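Local coordinates for protein fructosyl amine: oxygen oxidoreductase (Aspergillus fumigatus, PDB 3DJE) that oxidatively deglycates fructosyl amino acids (Amadori products) with the help of a bound flavin adenine dinucleotide cofactor, at residues H92-L97 and A155-A160; L96-C101 and V256-E261; L121-R126 and G145-F150; R262-E267 and K276-H281. All blocks are in the same frame, centred on the assembly; numbering follows the deposited sequence.

Interaction 1 (H92-L97 and A155-A160)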
loop_
_atom_site.group_PDB
_atom_site.type_symbol
_atom_site.label_atom_id
_atom_site.label_comp_id
_atom_site.label_asym_id
_atom_site.label_seq_id
_atom_site.Cartn_x
_atom_site.Cartn_y
_atom_site.Cartn_z
ATOM N N HIS A 92 14.440 -7.938 -1.473
ATOM C CA HIS A 92 15.836 -7.507 -1.508
ATOM C C HIS A 92 16.206 -6.898 -0.161
ATOM O O HIS A 92 15.754 -5.812 0.185
ATOM C CB HIS A 92 16.028 -6.459 -2.597
ATOM C CG HIS A 92 15.727 -6.967 -3.970
ATOM N ND1 HIS A 92 16.711 -7.290 -4.879
ATOM C CD2 HIS A 92 14.546 -7.202 -4.590
ATOM C CE1 HIS A 92 16.146 -7.706 -6.001
ATOM N NE2 HIS A 92 14.835 -7.661 -5.852
ATOM N N ASP A 93 17.026 -7.625 0.589
ATOM C CA ASP A 93 17.404 -7.241 1.946
ATOM C C ASP A 93 18.563 -6.249 1.882
ATOM O O ASP A 93 19.715 -6.591 2.181
ATOM C CB ASP A 93 17.790 -8.505 2.715
ATOM C CG ASP A 93 17.857 -8.292 4.212
ATOM O OD1 ASP A 93 16.882 -7.791 4.797
ATOM O OD2 ASP A 93 18.877 -8.689 4.812
ATOM N N THR A 94 18.259 -5.015 1.477
ATOM C CA THR A 94 19.285 -3.985 1.234
ATOM C C THR A 94 19.606 -3.184 2.477
ATOM O O THR A 94 20.558 -2.394 2.479
ATOM C CB THR A 94 18.791 -2.915 0.221
ATOM O OG1 THR A 94 17.538 -2.369 0.685
ATOM C CG2 THR A 94 18.614 -3.525 -1.166
ATOM N N GLY A 95 18.787 -3.350 3.507
ATOM C CA GLY A 95 18.789 -2.426 4.618
ATOM C C GLY A 95 17.962 -1.171 4.339
ATOM O O GLY A 95 17.511 -0.918 3.204
ATOM N N LEU A 96 17.781 -0.377 5.390
ATOM C CA LEU A 96 16.842 0.733 5.372
ATOM C C LEU A 96 17.263 1.807 6.353
ATOM O O LEU A 96 17.512 1.516 7.523
ATOM C CB LEU A 96 15.453 0.222 5.773
ATOM C CG LEU A 96 14.359 1.236 6.153
ATOM C CD1 LEU A 96 13.975 2.081 4.952
ATOM C CD2 LEU A 96 13.141 0.511 6.708
ATOM N N LEU A 97 17.319 3.043 5.874
ATOM C CA LEU A 97 17.535 4.199 6.736
ATOM C C LEU A 97 16.166 4.787 7.037
ATOM O O LEU A 97 15.407 5.077 6.109
ATOM C CB LEU A 97 18.402 5.252 6.025
ATOM C CG LEU A 97 18.417 6.599 6.766
ATOM C CD1 LEU A 97 19.318 6.480 8.004
ATOM C CD2 LEU A 97 18.832 7.744 5.880
ATOM N N ALA A 155 15.586 -5.650 6.664
ATOM C CA ALA A 155 14.640 -4.695 6.069
ATOM C C ALA A 155 15.134 -4.393 4.674
ATOM O O ALA A 155 16.326 -4.515 4.380
ATOM C CB ALA A 155 14.591 -3.417 6.875
ATOM N N GLY A 156 14.229 -3.970 3.809
ATOM C CA GLY A 156 14.637 -3.716 2.446
ATOM C C GLY A 156 13.445 -3.375 1.603
ATOM O O GLY A 156 12.575 -2.599 2.015
ATOM N N TRP A 157 13.438 -3.922 0.394
ATOM C CA TRP A 157 12.349 -3.647 -0.528
ATOM C C TRP A 157 11.938 -4.875 -1.327
ATOM O O TRP A 157 12.709 -5.828 -1.457
ATOM C CB TRP A 157 12.728 -2.485 -1.454
ATOM C CG TRP A 157 13.875 -2.777 -2.378
ATOM C CD1 TRP A 157 15.220 -2.600 -2.123
ATOM C CD2 TRP A 157 13.784 -3.289 -3.712
ATOM N NE1 TRP A 157 15.960 -2.966 -3.240
ATOM C CE2 TRP A 157 15.102 -3.376 -4.226
ATOM C CE3 TRP A 157 12.709 -3.651 -4.541
ATOM C CZ2 TRP A 157 15.376 -3.863 -5.523
ATOM C CZ3 TRP A 157 12.985 -4.112 -5.838
ATOM C CH2 TRP A 157 14.303 -4.207 -6.311
ATOM N N ALA A 158 10.699 -4.863 -1.825
ATOM C CA ALA A 158 10.213 -5.937 -2.711
ATOM C C ALA A 158 9.825 -5.378 -4.051
ATOM O O ALA A 158 9.319 -4.253 -4.124
ATOM C CB ALA A 158 9.009 -6.635 -2.111
ATOM N N HIS A 159 10.050 -6.161 -5.106
ATOM C CA HIS A 159 9.509 -5.804 -6.414
ATOM C C HIS A 159 8.018 -6.059 -6.432
ATOM O O HIS A 159 7.566 -7.182 -6.698
ATOM C CB HIS A 159 10.215 -6.516 -7.562
ATOM C CG HIS A 159 9.962 -5.859 -8.877
ATOM N ND1 HIS A 159 8.691 -5.686 -9.383
ATOM C CD2 HIS A 159 10.803 -5.248 -9.747
ATOM C CE1 HIS A 159 8.765 -5.039 -10.535
ATOM N NE2 HIS A 159 10.036 -4.756 -10.776
ATOM N N ALA A 160 7.257 -5.014 -6.113
ATOM C CA ALA A 160 5.828 -5.178 -5.824
ATOM C C ALA A 160 5.028 -5.726 -7.002
ATOM O O ALA A 160 4.282 -6.719 -6.863
ATOM C CB ALA A 160 5.212 -3.851 -5.300
#
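With CG of His92 anti to its carbonyl carbon (chi1 -62°) and CG of Trp157 set between its own backbone N and carbonyl carbon (chi1 65°), the two rings come to lie flat on one another. They form an offset stack, the imidazole and the six-membered ring of the indole having centroids 3.9 Å apart and planes only 3° from parallel. His92 CB extends the overlap as a CH-pi contact over the five-membered ring, and Thr94 CG2 packs 3.4 Å from Trp157 NE1, whose hydrogen goes to Glu267. A wide indole suits this place: its face carries the imidazole while its pyrrole end meets the Thr94 methyl.

His92 and Trp157 are an antiparallel hydrogen-bonded pair, with His92 N 2.7 Å from Trp157 O and Trp157 N 3.0 Å from His92 O. The chain then turns through an inverse gamma turn centred on Asp93, and Gly95 N reaches Ala155 O at 2.9 Å. Gly156 has to be glycine, since a CB would collide with His92 O. The contact joins strand 91-92 to strand 156-158, which pairs on its other side with strand 53-55; just beyond, Leu96 enters strand 96-100 beside strand 256-259.

Interaction 2 (L96-C101 and V256-E261)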
loop_
_atom_site.group_PDB
_atom_site.type_symbol
_atom_site.label_atom_id
_atom_site.label_comp_id
_atom_site.label_asym_id
_atom_site.label_seq_id
_atom_site.Cartn_x
_atom_site.Cartn_y
_atom_site.Cartn_z
ATOM N N LEU A 96 17.781 -0.377 5.390
ATOM C CA LEU A 96 16.842 0.733 5.372
ATOM C C LEU A 96 17.263 1.807 6.353
ATOM O O LEU A 96 17.512 1.516 7.523
ATOM C CB LEU A 96 15.453 0.222 5.773
ATOM C CG LEU A 96 14.359 1.236 6.153
ATOM C CD1 LEU A 96 13.975 2.081 4.952
ATOM C CD2 LEU A 96 13.141 0.511 6.708
ATOM N N LEU A 97 17.319 3.043 5.874
ATOM C CA LEU A 97 17.535 4.199 6.736
ATOM C C LEU A 97 16.166 4.787 7.037
ATOM O O LEU A 97 15.407 5.077 6.109
ATOM C CB LEU A 97 18.402 5.252 6.025
ATOM C CG LEU A 97 18.417 6.599 6.766
ATOM C CD1 LEU A 97 19.318 6.480 8.004
ATOM C CD2 LEU A 97 18.832 7.744 5.880
HETATM N N MSE A 98 15.861 4.964 8.328
HETATM C CA MSE A 98 14.650 5.674 8.766
HETATM C C MSE A 98 15.077 6.924 9.535
HETATM O O MSE A 98 15.824 6.822 10.503
HETATM C CB MSE A 98 13.813 4.772 9.671
HETATM C CG MSE A 98 13.161 3.606 8.940
HETATM SE SE MSE A 98 11.818 4.277 7.734
HETATM C CE MSE A 98 10.544 4.970 9.055
ATOM N N SER A 99 14.611 8.090 9.101
ATOM C CA SER A 99 15.115 9.362 9.648
ATOM C C SER A 99 14.016 10.414 9.727
ATOM O O SER A 99 12.927 10.218 9.185
ATOM C CB SER A 99 16.273 9.880 8.797
ATOM O OG SER A 99 15.854 10.106 7.469
ATOM N N ALA A 100 14.306 11.506 10.434
ATOM C CA ALA A 100 13.398 12.647 10.543
ATOM C C ALA A 100 14.227 13.897 10.819
ATOM O O ALA A 100 15.456 13.825 10.873
ATOM C CB ALA A 100 12.357 12.419 11.646
ATOM N N CYS A 101 13.554 15.037 10.966
ATOM C CA CYS A 101 14.255 16.320 11.138
ATOM C C CYS A 101 13.777 17.126 12.353
ATOM O O CYS A 101 14.594 17.596 13.168
ATOM C CB CYS A 101 14.095 17.167 9.889
ATOM S SG CYS A 101 14.843 16.456 8.430
ATOM N N VAL A 256 17.406 1.388 1.132
ATOM C CA VAL A 256 16.276 2.313 1.020
ATOM C C VAL A 256 16.583 3.505 1.916
ATOM O O VAL A 256 16.954 3.330 3.075
ATOM C CB VAL A 256 14.975 1.651 1.482
ATOM C CG1 VAL A 256 13.815 2.632 1.392
ATOM C CG2 VAL A 256 14.708 0.396 0.640
ATOM N N ILE A 257 16.438 4.708 1.363
ATOM C CA ILE A 257 16.686 5.958 2.098
ATOM C C ILE A 257 15.331 6.608 2.371
ATOM O O ILE A 257 14.622 6.951 1.434
ATOM C CB ILE A 257 17.590 6.909 1.279
ATOM C CG1 ILE A 257 18.930 6.233 0.957
ATOM C CG2 ILE A 257 17.759 8.259 2.000
ATOM C CD1 ILE A 257 19.774 5.867 2.169
ATOM N N PHE A 258 14.977 6.777 3.645
ATOM C CA PHE A 258 13.621 7.175 4.017
ATOM C C PHE A 258 13.672 8.227 5.120
ATOM O O PHE A 258 14.286 8.007 6.158
ATOM C CB PHE A 258 12.881 5.917 4.487
ATOM C CG PHE A 258 11.363 5.981 4.416
ATOM C CD1 PHE A 258 10.660 5.006 3.703
ATOM C CD2 PHE A 258 10.634 6.945 5.110
ATOM C CE1 PHE A 258 9.253 5.005 3.649
ATOM C CE2 PHE A 258 9.216 6.961 5.053
ATOM C CZ PHE A 258 8.530 5.981 4.321
ATOM N N ASN A 259 13.081 9.391 4.866
ATOM C CA ASN A 259 12.895 10.400 5.909
ATOM C C ASN A 259 11.410 10.689 5.971
ATOM O O ASN A 259 10.798 11.071 4.964
ATOM C CB ASN A 259 13.703 11.670 5.612
ATOM C CG ASN A 259 13.556 12.733 6.698
ATOM O OD1 ASN A 259 12.455 13.186 6.993
ATOM N ND2 ASN A 259 14.683 13.163 7.266
ATOM N N ILE A 260 10.842 10.511 7.157
ATOM C CA ILE A 260 9.391 10.556 7.322
ATOM C C ILE A 260 8.816 11.972 7.208
ATOM O O ILE A 260 7.600 12.148 7.220
ATOM C CB ILE A 260 8.943 9.851 8.622
ATOM C CG1 ILE A 260 9.359 10.646 9.865
ATOM C CG2 ILE A 260 9.509 8.429 8.663
ATOM C CD1 ILE A 260 8.808 10.086 11.168
ATOM N N GLU A 261 9.696 12.962 7.078
ATOM C CA GLU A 261 9.277 14.345 6.843
ATOM C C GLU A 261 9.676 14.889 5.477
ATOM O O GLU A 261 9.475 16.079 5.202
ATOM C CB GLU A 261 9.878 15.254 7.924
ATOM C CG GLU A 261 9.410 14.914 9.324
ATOM C CD GLU A 261 9.879 15.930 10.319
ATOM O OE1 GLU A 261 9.230 17.004 10.423
ATOM O OE2 GLU A 261 10.892 15.650 10.982
#
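Met98, a selenomethionine here, lays its selenium obliquely against the Phe258 ring, SE being 4.2 Å from the ring centroid: a Met-aromatic contact. The two side chains run side by side in the same direction, and the bends of Met98 at chi2 and chi3 carry CE on to Ile260 CG2, 3.6 Å away. The long, flexible side chain of methionine, with selenium for sulfur here, suits a place where it follows both a ring and a branched neighbour. On the same face Leu96 CD1 meets Val256 CG1, while Leu97 and Ile257 pack more loosely on the reverse face.

The backbones are parallel strands. Leu97 N to Val256 O (2.8 Å) is almost straight, whereas the bonds of Phe258 N to Leu97 O and of Ser99 N to Phe258 O are weak. Ser99 compensates at the second of these: its OG, placed by chi1 60° between its backbone N and carbonyl carbon, also donates to Phe258 O, at 2.9 Å. Ile260 N still bonds Ser99 O, and beyond it side chains join in. Asn259 OD1 accepts from Glu261 N in an Asx turn, and Glu261 OE2 receives Cys101 N at 2.7 Å and the N of Ser102 as well.

Phe258 belongs to the pocket of the bound ligand FSA and stacks on Phe264. Strand 96-100 lies between strands 147-151 and 256-259, with helix 103-113 packed against Met98, Ala100 and Ile260.

Interaction 3 (L121-R126 and G145-F150)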
loop_
_atom_site.group_PDB
_atom_site.type_symbol
_atom_site.label_atom_id
_atom_site.label_comp_id
_atom_site.label_asym_id
_atom_site.label_seq_id
_atom_site.Cartn_x
_atom_site.Cartn_y
_atom_site.Cartn_z
ATOM N N LEU A 121 20.780 -1.377 15.275
ATOM C CA LEU A 121 20.573 -0.116 14.559
ATOM C C LEU A 121 21.737 0.839 14.776
ATOM O O LEU A 121 22.241 0.973 15.905
ATOM C CB LEU A 121 19.267 0.559 14.987
ATOM C CG LEU A 121 17.969 -0.157 14.625
ATOM C CD1 LEU A 121 16.791 0.515 15.318
ATOM C CD2 LEU A 121 17.760 -0.176 13.118
ATOM N N VAL A 122 22.162 1.489 13.699
ATOM C CA VAL A 122 23.224 2.484 13.763
ATOM C C VAL A 122 22.559 3.851 13.803
ATOM O O VAL A 122 21.718 4.146 12.966
ATOM C CB VAL A 122 24.202 2.383 12.562
ATOM C CG1 VAL A 122 25.351 3.368 12.726
ATOM C CG2 VAL A 122 24.737 0.949 12.423
ATOM N N GLU A 123 22.909 4.669 14.795
ATOM C CA GLU A 123 22.358 6.017 14.886
ATOM C C GLU A 123 23.178 6.976 14.022
ATOM O O GLU A 123 24.407 7.017 14.138
ATOM C CB GLU A 123 22.346 6.490 16.342
ATOM C CG GLU A 123 21.702 7.837 16.559
ATOM C CD GLU A 123 21.745 8.251 18.016
ATOM O OE1 GLU A 123 21.159 7.529 18.859
ATOM O OE2 GLU A 123 22.380 9.292 18.315
ATOM N N LEU A 124 22.501 7.734 13.159
ATOM C CA LEU A 124 23.171 8.689 12.272
ATOM C C LEU A 124 22.731 10.100 12.615
ATOM O O LEU A 124 21.531 10.386 12.660
ATOM C CB LEU A 124 22.861 8.412 10.796
ATOM C CG LEU A 124 23.414 7.162 10.105
ATOM C CD1 LEU A 124 22.709 5.924 10.526
ATOM C CD2 LEU A 124 23.284 7.317 8.591
ATOM N N THR A 125 23.707 10.979 12.846
ATOM C CA THR A 125 23.435 12.359 13.257
ATOM C C THR A 125 24.231 13.398 12.466
ATOM O O THR A 125 23.973 14.600 12.594
ATOM C CB THR A 125 23.754 12.572 14.759
ATOM O OG1 THR A 125 25.123 12.209 15.000
ATOM C CG2 THR A 125 22.827 11.735 15.647
ATOM N N ARG A 126 25.197 12.943 11.669
ATOM C CA ARG A 126 26.066 13.842 10.892
ATOM C C ARG A 126 25.931 13.569 9.398
ATOM O O ARG A 126 25.851 12.405 9.004
ATOM C CB ARG A 126 27.537 13.653 11.295
ATOM C CG ARG A 126 27.848 13.921 12.762
ATOM C CD ARG A 126 29.342 13.808 13.052
ATOM N NE ARG A 126 29.935 12.542 12.605
ATOM C CZ ARG A 126 29.875 11.390 13.273
ATOM N NH1 ARG A 126 29.234 11.303 14.438
ATOM N NH2 ARG A 126 30.455 10.312 12.766
ATOM N N GLY A 145 19.907 18.668 8.884
ATOM C CA GLY A 145 19.104 18.344 10.053
ATOM C C GLY A 145 18.608 16.904 10.137
ATOM O O GLY A 145 17.885 16.565 11.070
ATOM N N TRP A 146 18.967 16.056 9.168
ATOM C CA TRP A 146 18.528 14.648 9.214
ATOM C C TRP A 146 19.167 13.929 10.394
ATOM O O TRP A 146 20.368 14.060 10.632
ATOM C CB TRP A 146 18.915 13.899 7.939
ATOM C CG TRP A 146 18.140 14.231 6.708
ATOM C CD1 TRP A 146 17.761 15.476 6.267
ATOM C CD2 TRP A 146 17.700 13.303 5.713
ATOM N NE1 TRP A 146 17.099 15.370 5.064
ATOM C CE2 TRP A 146 17.048 14.046 4.702
ATOM C CE3 TRP A 146 17.778 11.906 5.586
ATOM C CZ2 TRP A 146 16.475 13.437 3.572
ATOM C CZ3 TRP A 146 17.218 11.304 4.459
ATOM C CH2 TRP A 146 16.573 12.063 3.475
ATOM N N LYS A 147 18.355 13.175 11.130
ATOM C CA LYS A 147 18.830 12.307 12.181
ATOM C C LYS A 147 18.053 11.018 12.046
ATOM O O LYS A 147 16.839 11.044 11.826
ATOM C CB LYS A 147 18.539 12.905 13.553
ATOM C CG LYS A 147 19.167 12.122 14.690
ATOM C CD LYS A 147 18.803 12.693 16.054
ATOM C CE LYS A 147 19.295 11.774 17.168
ATOM N NZ LYS A 147 18.466 10.549 17.299
ATOM N N GLY A 148 18.718 9.887 12.199
ATOM C CA GLY A 148 17.977 8.647 12.027
ATOM C C GLY A 148 18.693 7.395 12.440
ATOM O O GLY A 148 19.743 7.448 13.099
ATOM N N TYR A 149 18.109 6.272 12.030
ATOM C CA TYR A 149 18.587 4.944 12.401
ATOM C C TYR A 149 18.713 4.068 11.176
ATOM O O TYR A 149 17.767 3.953 10.389
ATOM C CB TYR A 149 17.627 4.290 13.390
ATOM C CG TYR A 149 17.498 5.075 14.666
ATOM C CD1 TYR A 149 18.493 5.010 15.643
ATOM C CD2 TYR A 149 16.403 5.914 14.882
ATOM C CE1 TYR A 149 18.389 5.756 16.823
ATOM C CE2 TYR A 149 16.289 6.658 16.053
ATOM C CZ TYR A 149 17.282 6.573 17.015
ATOM O OH TYR A 149 17.149 7.314 18.173
ATOM N N PHE A 150 19.879 3.446 11.021
ATOM C CA PHE A 150 20.132 2.567 9.885
ATOM C C PHE A 150 20.050 1.101 10.277
ATOM O O PHE A 150 20.755 0.659 11.184
ATOM C CB PHE A 150 21.498 2.875 9.253
ATOM C CG PHE A 150 21.815 2.042 8.036
ATOM C CD1 PHE A 150 20.969 2.043 6.920
ATOM C CD2 PHE A 150 22.974 1.260 7.993
ATOM C CE1 PHE A 150 21.267 1.266 5.790
ATOM C CE2 PHE A 150 23.286 0.478 6.855
ATOM C CZ PHE A 150 22.431 0.483 5.756
HETATM O O HOH W 1 21.274 15.836 12.919
#
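Glu123 and Tyr149 lie side by side and point the same way across an antiparallel pair of strands, 122-124 and 147-150. The carboxylate stands almost upright to the phenol ring, their planes 87° apart, with Glu123 OE1 3.9 Å from Tyr149 CE1. CG of Glu123 is anti to its backbone N (chi1 -176°) and the chain stays extended beyond it, which lays the aliphatic part along the ring and carries the carboxylate toward the phenol's far end. Lys147 crosses Glu123 obliquely; its NZ is 4.2 Å from Glu123 OE2, beyond a salt bridge but near enough for the opposite charges probably to attract. Thr125 runs alongside the same lysine, CG2 against CG, a methyl well matched to the alkyl part of the chain.

The reverse face is apolar. Leu124 crosses Phe150 obliquely, CD1 reaching Phe150 CB at 3.5 Å, and Val122 faces Phe150 at CB. Leucine suits its buried place because it also packs on Leu97 of strand 96-100, one strand further on. Gly148 faces Leu124 without a side chain, and the two are a hydrogen-bonded pair, Leu124 N to Gly148 O being 2.8 Å. Val122 and Phe150 are bonded likewise, with a non-hydrogen-bonded pair between them.

On its other side strand 147-151 pairs with strand 96-100, while Tyr149 packs on helix 103-113. Where the strands part, a water bridges them, donating to Thr125 O and Trp146 O at 3.0 Å each.

Interaction 4 (R262-E267 and K276-H281). With FSA (1-S-(carboxymethyl)-1-thio-beta-D-fructopyranose), chain D.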
loop_
_atom_site.group_PDB
_atom_site.type_symbol
_atom_site.label_atom_id
_atom_site.label_comp_id
_atom_site.label_asym_id
_atom_site.label_seq_id
_atom_site.Cartn_x
_atom_site.Cartn_y
_atom_site.Cartn_z
ATOM N N ARG A 262 10.256 14.047 4.624
ATOM C CA ARG A 262 10.745 14.515 3.336
ATOM C C ARG A 262 10.350 13.573 2.209
ATOM O O ARG A 262 9.839 13.997 1.173
ATOM C CB ARG A 262 12.272 14.679 3.352
ATOM C CG ARG A 262 12.803 15.631 4.426
ATOM C CD ARG A 262 12.492 17.082 4.057
ATOM N NE ARG A 262 13.178 18.011 4.955
ATOM C CZ ARG A 262 12.655 18.531 6.063
ATOM N NH1 ARG A 262 11.414 18.239 6.432
ATOM N NH2 ARG A 262 13.386 19.357 6.813
ATOM N N GLY A 263 10.603 12.285 2.404
ATOM C CA GLY A 263 10.383 11.335 1.331
ATOM C C GLY A 263 11.367 10.185 1.332
ATOM O O GLY A 263 12.170 10.008 2.262
ATOM N N PHE A 264 11.302 9.397 0.270
ATOM C CA PHE A 264 12.136 8.221 0.184
ATOM C C PHE A 264 12.401 7.804 -1.247
ATOM O O PHE A 264 11.707 8.224 -2.180
ATOM C CB PHE A 264 11.530 7.058 0.984
ATOM C CG PHE A 264 10.141 6.661 0.554
ATOM C CD1 PHE A 264 9.941 5.669 -0.420
ATOM C CD2 PHE A 264 9.026 7.249 1.154
ATOM C CE1 PHE A 264 8.640 5.274 -0.792
ATOM C CE2 PHE A 264 7.724 6.875 0.788
ATOM C CZ PHE A 264 7.529 5.882 -0.195
ATOM N N PHE A 265 13.424 6.974 -1.404
ATOM C CA PHE A 265 13.756 6.415 -2.699
ATOM C C PHE A 265 14.510 5.093 -2.554
ATOM O O PHE A 265 14.941 4.725 -1.453
ATOM C CB PHE A 265 14.533 7.428 -3.556
ATOM C CG PHE A 265 15.807 7.921 -2.927
ATOM C CD1 PHE A 265 16.968 7.159 -3.004
ATOM C CD2 PHE A 265 15.847 9.156 -2.271
ATOM C CE1 PHE A 265 18.158 7.607 -2.429
ATOM C CE2 PHE A 265 17.039 9.613 -1.676
ATOM C CZ PHE A 265 18.193 8.842 -1.762
ATOM N N PHE A 266 14.688 4.418 -3.696
ATOM C CA PHE A 266 15.226 3.062 -3.758
ATOM C C PHE A 266 16.343 2.978 -4.793
ATOM O O PHE A 266 16.449 3.836 -5.673
ATOM C CB PHE A 266 14.132 2.110 -4.243
ATOM C CG PHE A 266 12.898 2.080 -3.378
ATOM C CD1 PHE A 266 12.714 1.059 -2.453
ATOM C CD2 PHE A 266 11.906 3.059 -3.505
ATOM C CE1 PHE A 266 11.558 1.021 -1.641
ATOM C CE2 PHE A 266 10.756 3.024 -2.708
ATOM C CZ PHE A 266 10.583 1.992 -1.780
ATOM N N GLU A 267 17.143 1.915 -4.718
ATOM C CA GLU A 267 18.047 1.591 -5.818
ATOM C C GLU A 267 17.281 1.480 -7.146
ATOM O O GLU A 267 16.083 1.127 -7.163
ATOM C CB GLU A 267 18.838 0.307 -5.534
ATOM C CG GLU A 267 17.999 -0.962 -5.591
ATOM C CD GLU A 267 18.843 -2.191 -5.412
ATOM O OE1 GLU A 267 19.780 -2.387 -6.219
ATOM O OE2 GLU A 267 18.582 -2.964 -4.469
ATOM N N LYS A 276 12.732 5.074 -8.231
ATOM C CA LYS A 276 11.444 5.539 -7.756
ATOM C C LYS A 276 11.615 6.412 -6.511
ATOM O O LYS A 276 12.287 6.021 -5.546
ATOM C CB LYS A 276 10.528 4.355 -7.444
ATOM C CG LYS A 276 9.111 4.794 -7.072
ATOM C CD LYS A 276 8.331 3.667 -6.466
ATOM C CE LYS A 276 7.794 4.069 -5.120
ATOM N NZ LYS A 276 7.491 2.841 -4.359
ATOM N N ILE A 277 10.975 7.580 -6.540
ATOM C CA ILE A 277 11.048 8.568 -5.453
ATOM C C ILE A 277 9.640 8.997 -5.047
ATOM O O ILE A 277 8.801 9.285 -5.906
ATOM C CB ILE A 277 11.824 9.847 -5.900
ATOM C CG1 ILE A 277 13.206 9.484 -6.443
ATOM C CG2 ILE A 277 11.956 10.842 -4.746
ATOM C CD1 ILE A 277 13.472 10.066 -7.797
ATOM N N CYS A 278 9.396 9.039 -3.740
ATOM C CA CYS A 278 8.149 9.572 -3.194
ATOM C C CYS A 278 8.443 10.753 -2.281
ATOM O O CYS A 278 9.323 10.664 -1.425
ATOM C CB CYS A 278 7.415 8.523 -2.372
ATOM S SG CYS A 278 6.784 7.138 -3.347
ATOM N N ASP A 279 7.703 11.843 -2.480
ATOM C CA ASP A 279 7.669 12.954 -1.526
ATOM C C ASP A 279 6.707 12.610 -0.396
ATOM O O ASP A 279 5.546 12.312 -0.649
ATOM C CB ASP A 279 7.255 14.264 -2.212
ATOM C CG ASP A 279 5.891 14.181 -2.927
ATOM O OD1 ASP A 279 5.675 13.255 -3.753
ATOM O OD2 ASP A 279 5.034 15.066 -2.674
ATOM N N GLU A 280 7.174 12.653 0.849
ATOM C CA GLU A 280 6.299 12.328 1.971
ATOM C C GLU A 280 5.405 13.506 2.382
ATOM O O GLU A 280 5.819 14.665 2.378
ATOM C CB GLU A 280 7.107 11.771 3.162
ATOM C CG GLU A 280 6.285 11.298 4.380
ATOM C CD GLU A 280 5.322 10.118 4.119
ATOM O OE1 GLU A 280 5.417 9.461 3.054
ATOM O OE2 GLU A 280 4.457 9.858 4.988
ATOM N N HIS A 281 4.165 13.173 2.708
ATOM C CA HIS A 281 3.141 14.133 3.128
ATOM C C HIS A 281 1.952 13.353 3.666
ATOM O O HIS A 281 1.897 12.123 3.497
ATOM C CB HIS A 281 2.737 15.054 1.968
ATOM C CG HIS A 281 2.282 14.326 0.739
ATOM N ND1 HIS A 281 1.055 13.702 0.653
ATOM C CD2 HIS A 281 2.894 14.121 -0.451
ATOM C CE1 HIS A 281 0.926 13.154 -0.541
ATOM N NE2 HIS A 281 2.020 13.402 -1.236
HETATM O OAB FSA D . 4.927 0.726 5.237
HETATM C CAL FSA D . 6.040 1.219 4.953
HETATM O OAA FSA D . 7.105 0.815 5.485
HETATM C CAH FSA D . 6.154 2.359 3.960
HETATM S SAK FSA D . 4.579 2.947 3.423
HETATM C C1 FSA D . 5.220 4.252 2.412
HETATM C C2 FSA D . 4.158 5.335 2.172
HETATM O O2 FSA D . 4.513 6.113 1.017
HETATM C C3 FSA D . 4.032 6.265 3.384
HETATM O O3 FSA D . 5.246 7.009 3.563
HETATM C C4 FSA D . 2.819 7.193 3.273
HETATM O O4 FSA D . 2.640 7.900 4.512
HETATM C C5 FSA D . 1.533 6.417 2.969
HETATM O O5 FSA D . 1.123 5.639 4.096
HETATM C C6 FSA D . 1.755 5.527 1.754
HETATM O O6 FSA D . 2.888 4.672 1.985
HETATM O O HOH W 2 7.786 16.095 1.082
HETATM O O HOH W 3 13.676 2.407 -7.864
#
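Lys276 opens its segment alongside Phe266, the two side chains pointing the same way with NZ 3.7 Å from Phe266 CE2. The ammonium pairs with Asp50 in a salt bridge and also bonds the carbonyl of Asn52, while the apolar CE, near Phe266 CE2, suits an aromatic neighbour. Lys276 O lies at the edge of the Phe266 ring and takes a weak hydrogen bond from Phe266 N. A water links Lys276 N to Glu267 O.

Ile277 turns to the other face, where CG1 packs 3.8 Å from Phe265 CB, and its side chain also meets helix 307-320. Cys278 returns to the face of Phe264 and forms with it an antiparallel hydrogen-bonded pair. Phe264 has CG between its backbone N and carbonyl carbon (chi1 58°), which swings the ring over the neighbouring strand. Cys278 CB sits over the ring face, 3.7 Å from the centroid, and SG lies obliquely beside it. A small thiol suits this place, the flavin coming within about 4 Å of the side chain.

Asp279 is held by Arg312 and Thr237. Facing it, Gly263 must lack a CB, which would strike Cys278 O. Glu280 N bonds Arg262 O, and its side chain, bent at chi2, turns to FSA: OE1 accepts from FSA O3 at 2.5 Å and OE2 from FSA O4 at 2.7 Å. FSA O2 lies at the edge of Phe264, 3.3 Å from CZ. One carboxylate thus grips two neighbouring sugar hydroxyls while an aromatic edge borders a third, consistent with recognition of the fructosyl part of a substrate.

From the N terminus, residues 92-97 open interaction 1, which closes a long loop at 155-160. Interaction 3, joining 121-126 to 145-150, is nested inside that loop. Interaction 2 starts from the same stretch as interaction 1, sharing Leu96 and Leu97, but closes much later, at 256-261, so its loop also encloses interaction 3. Interaction 4 follows in series as a hairpin. Strands 122-124, 147-151, 96-100, 256-259, 263-265 and 274-289 are successive neighbours, so interactions 3, 2 and 4 lie along one sheet that leads from the surface to the FSA pocket. Interaction 1 ties that sheet to the small three-stranded sheet near the flavin, and Glu267 links interactions 4 and 1 through Trp157.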